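Local coordinates for lectin-like protein (Entamoeba histolytica HM-1:IMSS-A, PDB 5ZBT) that is of unknown function but may bind mannose, as lectins of its family do, through this legume lectin-like domain of a longer ERGIC-53-like membrane protein, at residues 43-49 and 66-72. Residues are numbered along the deposited sequence; the frame is centred on the assembly and turned at random.
Sequences YDMKGPI and SSIMNGK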
ATOM      1  N   TYR A  43      12.429  -0.422   7.672  1.00 18.65           N
ATOM      2  CA  TYR A  43      11.298  -1.351   7.602  1.00 20.06           C
ATOM      3  C   TYR A  43      11.644  -2.707   8.198  1.00 17.46           C
ATOM      4  O   TYR A  43      12.675  -3.292   7.861  1.00 18.98           O
ATOM      5  CB  TYR A  43      10.843  -1.537   6.146  1.00 15.54           C
ATOM      6  CG  TYR A  43      10.226  -0.296   5.537  1.00 14.36           C
ATOM      7  CD1 TYR A  43      10.988   0.609   4.805  1.00 14.80           C
ATOM      8  CD2 TYR A  43       8.875  -0.035   5.688  1.00 18.37           C
ATOM      9  CE1 TYR A  43      10.409   1.753   4.256  1.00 17.81           C
ATOM     10  CE2 TYR A  43       8.286   1.099   5.140  1.00 12.63           C
ATOM     11  CZ  TYR A  43       9.047   1.983   4.435  1.00 14.61           C
ATOM     12  OH  TYR A  43       8.426   3.088   3.907  1.00 16.44           O
ATOM     13  N   ASP A  44      10.782  -3.200   9.084  1.00 18.05           N
ATOM     14  CA  ASP A  44      10.766  -4.604   9.467  1.00 15.29           C
ATOM     15  C   ASP A  44      10.131  -5.433   8.360  1.00 20.73           C
ATOM     16  O   ASP A  44       9.316  -4.943   7.571  1.00 17.90           O
ATOM     17  CB  ASP A  44       9.956  -4.842  10.742  1.00 19.84           C
ATOM     18  CG  ASP A  44      10.480  -4.089  11.922  1.00 19.29           C
ATOM     19  OD1 ASP A  44      11.712  -4.074  12.111  1.00 25.98           O
ATOM     20  OD2 ASP A  44       9.644  -3.507  12.653  1.00 26.86           O
ATOM     21  N   MET A  45      10.473  -6.721   8.342  1.00 16.96           N
ATOM     22  CA  MET A  45      10.067  -7.626   7.276  1.00 20.02           C
ATOM     23  C   MET A  45       9.572  -8.929   7.876  1.00 20.32           C
ATOM     24  O   MET A  45      10.276  -9.559   8.667  1.00 22.94           O
ATOM     25  CB  MET A  45      11.226  -7.875   6.302  1.00 17.26           C
ATOM     26  CG  MET A  45      11.506  -6.634   5.463  1.00 20.90           C
ATOM     27  SD  MET A  45      12.949  -6.738   4.409  1.00 22.07           S
ATOM     28  CE  MET A  45      13.778  -5.195   4.805  1.00 21.56           C
ATOM     29  N   LYS A  46       8.361  -9.328   7.502  1.00 23.84           N
ATOM     30  CA  LYS A  46       7.701 -10.478   8.113  1.00 23.02           C
ATOM     31  C   LYS A  46       6.984 -11.236   6.999  1.00 23.78           C
ATOM     32  O   LYS A  46       5.922 -10.808   6.533  1.00 19.16           O
ATOM     33  CB  LYS A  46       6.748 -10.024   9.211  1.00 23.56           C
ATOM     34  CG  LYS A  46       5.875 -11.121   9.800  1.00 33.44           C
ATOM     35  CD  LYS A  46       6.675 -12.175  10.540  1.00 30.45           C
ATOM     36  CE  LYS A  46       5.973 -12.553  11.845  1.00 46.26           C
ATOM     37  NZ  LYS A  46       6.502 -13.808  12.463  1.00 50.36           N
ATOM     38  N   GLY A  47       7.574 -12.360   6.580  1.00 20.20           N
ATOM     39  CA  GLY A  47       7.108 -13.114   5.442  1.00 13.67           C
ATOM     40  C   GLY A  47       8.179 -13.139   4.372  1.00 16.45           C
ATOM     41  O   GLY A  47       9.286 -12.624   4.559  1.00 15.47           O
ATOM     42  N   PRO A  48       7.869 -13.728   3.222  1.00 19.96           N
ATOM     43  CA  PRO A  48       8.871 -13.850   2.146  1.00 16.02           C
ATOM     44  C   PRO A  48       9.172 -12.560   1.400  1.00 18.34           C
ATOM     45  O   PRO A  48       9.168 -12.540   0.161  1.00 17.58           O
ATOM     46  CB  PRO A  48       8.239 -14.872   1.198  1.00 12.89           C
ATOM     47  CG  PRO A  48       6.765 -14.678   1.416  1.00 23.52           C
ATOM     48  CD  PRO A  48       6.619 -14.433   2.902  1.00 15.42           C
ATOM     49  N   ILE A  49       9.461 -11.491   2.134  1.00 17.53           N
ATOM     50  CA  ILE A  49       9.966 -10.265   1.530  1.00 15.58           C
ATOM     51  C   ILE A  49      11.434 -10.467   1.172  1.00 17.85           C
ATOM     52  O   ILE A  49      12.190 -11.081   1.938  1.00 16.52           O
ATOM     53  CB  ILE A  49       9.784  -9.085   2.498  1.00 16.87           C
ATOM     54  CG1 ILE A  49       8.308  -8.722   2.626  1.00 18.27           C
ATOM     55  CG2 ILE A  49      10.625  -7.895   2.063  1.00 12.24           C
ATOM     56  CD1 ILE A  49       7.859  -8.652   4.057  1.00 18.13           C
ATOM     57  N   SER A  66       1.683 -14.472   1.835  1.00 12.45           N
ATOM     58  CA  SER A  66       1.442 -13.090   2.203  1.00 13.88           C
ATOM     59  C   SER A  66       2.634 -12.585   3.003  1.00 14.02           C
ATOM     60  O   SER A  66       3.435 -13.368   3.508  1.00 17.34           O
ATOM     61  CB  SER A  66       0.139 -12.955   2.998  1.00 12.96           C
ATOM     62  OG  SER A  66       0.270 -13.554   4.275  1.00 15.52           O
ATOM     63  N   SER A  67       2.740 -11.262   3.109  1.00 14.91           N
ATOM     64  CA  SER A  67       3.865 -10.596   3.749  1.00 12.78           C
ATOM     65  C   SER A  67       3.409  -9.254   4.298  1.00 15.08           C
ATOM     66  O   SER A  67       2.457  -8.657   3.794  1.00 14.00           O
ATOM     67  CB  SER A  67       5.013 -10.347   2.774  1.00 16.88           C
ATOM     68  OG  SER A  67       5.508 -11.562   2.243  1.00 21.65           O
ATOM     69  N   ILE A  68       4.097  -8.781   5.331  1.00 15.67           N
ATOM     70  CA  ILE A  68       3.913  -7.430   5.838  1.00 14.84           C
ATOM     71  C   ILE A  68       5.284  -6.777   5.986  1.00 17.16           C
ATOM     72  O   ILE A  68       6.225  -7.380   6.513  1.00 19.83           O
ATOM     73  CB  ILE A  68       3.128  -7.397   7.167  1.00 18.97           C
ATOM     74  CG1 ILE A  68       3.834  -8.186   8.267  1.00 19.63           C
ATOM     75  CG2 ILE A  68       1.718  -7.947   6.972  1.00 10.94           C
ATOM     76  CD1 ILE A  68       2.977  -8.356   9.519  1.00 20.34           C
ATOM     77  N   MET A  69       5.400  -5.563   5.485  1.00 18.21           N
ATOM     78  CA  MET A  69       6.594  -4.744   5.605  1.00 14.87           C
ATOM     79  C   MET A  69       6.191  -3.567   6.488  1.00 16.57           C
ATOM     80  O   MET A  69       5.336  -2.771   6.095  1.00 16.34           O
ATOM     81  CB  MET A  69       7.047  -4.295   4.216  1.00 14.68           C
ATOM     82  CG  MET A  69       8.496  -3.952   4.053  1.00 16.75           C
ATOM     83  SD  MET A  69       8.717  -3.566   2.315  1.00 23.36           S
ATOM     84  CE  MET A  69      10.123  -2.498   2.407  1.00 13.84           C
ATOM     85  N   ASN A  70       6.783  -3.476   7.680  1.00 19.57           N
ATOM     86  CA  ASN A  70       6.381  -2.531   8.724  1.00 17.41           C
ATOM     87  C   ASN A  70       7.416  -1.427   8.880  1.00 16.37           C
ATOM     88  O   ASN A  70       8.581  -1.713   9.183  1.00 17.61           O
ATOM     89  CB  ASN A  70       6.221  -3.235  10.070  1.00 17.52           C
ATOM     90  CG  ASN A  70       4.901  -3.898  10.212  1.00 21.23           C
ATOM     91  OD1 ASN A  70       3.935  -3.523   9.540  1.00 21.64           O
ATOM     92  ND2 ASN A  70       4.831  -4.901  11.088  1.00 17.87           N
ATOM     93  N   GLY A  71       6.986  -0.176   8.712  1.00 15.48           N
ATOM     94  CA  GLY A  71       7.828   0.957   9.036  1.00 13.39           C
ATOM     95  C   GLY A  71       8.294   0.877  10.480  1.00 18.00           C
ATOM     96  O   GLY A  71       7.504   0.594  11.383  1.00 16.78           O
ATOM     97  N   LYS A  72       9.586   1.089  10.718  1.00 19.35           N
ATOM     98  CA  LYS A  72      10.072   1.041  12.090  1.00 25.96           C
ATOM     99  C   LYS A  72       9.686   2.288  12.882  1.00 27.61           C
ATOM    100  O   LYS A  72       9.411   2.187  14.084  1.00 25.42           O
ATOM    101  CB  LYS A  72      11.592   0.863  12.101  1.00 27.41           C
ATOM    102  CG  LYS A  72      12.044  -0.472  11.555  1.00 21.64           C
ATOM    103  CD  LYS A  72      13.361  -0.880  12.152  1.00 26.38           C
ATOM    104  CE  LYS A  72      14.418  -1.033  11.089  1.00 24.88           C
ATOM    105  NZ  LYS A  72      14.732  -2.467  10.916  1.00 28.04           N
TER
HETATM  106  O   HOH W   1       7.411  -5.328  12.798  1.00 19.83           O
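Tyr43 and Met69 meet on the inward face of an antiparallel strand pair, where the methyl CE of Met69 sits over one face of the phenol ring, 4.2 Å from its centroid. Met69 reaches it because CG stands anti to the backbone N (chi1 -155°) and the chain runs on extended. The ring also leans over the backbone of Gly71, Tyr43 CD2 lying 3.6 Å from Gly71 CA. Four backbone hydrogen bonds, two each for Asp44-Asn70 and Lys46-Ile68, join the strands. On the other face, Lys46 and Ile68 lie side by side, Lys46 CB 3.6 Å from Ile68 CG1. A water links Asp44 OD2, salt-bridged to Lys106, with Asn70 ND2, hydrogen-bonded to Leu107 O. Lys72 crosses Asp44 at about a right angle; its NZ makes a long salt bridge of 3.6 Å to Asp44 OD1 and hydrogen-bonds Val40 O. Past the strand, Pro48 centres an inverse gamma turn that brings Ile49 back, its CD1 3.6 Å from Ser67 CB; Ser67 OG hydrogen-bonds Ile58 O. In this legume-lectin-type sandwich, strand 43-46 edges one sheet, strand 66-71 pairs onward with 207-213, helix 36-42 covers Met45 and Met69, and strand 56-59 of the second sheet packs against Met69 and Ile49.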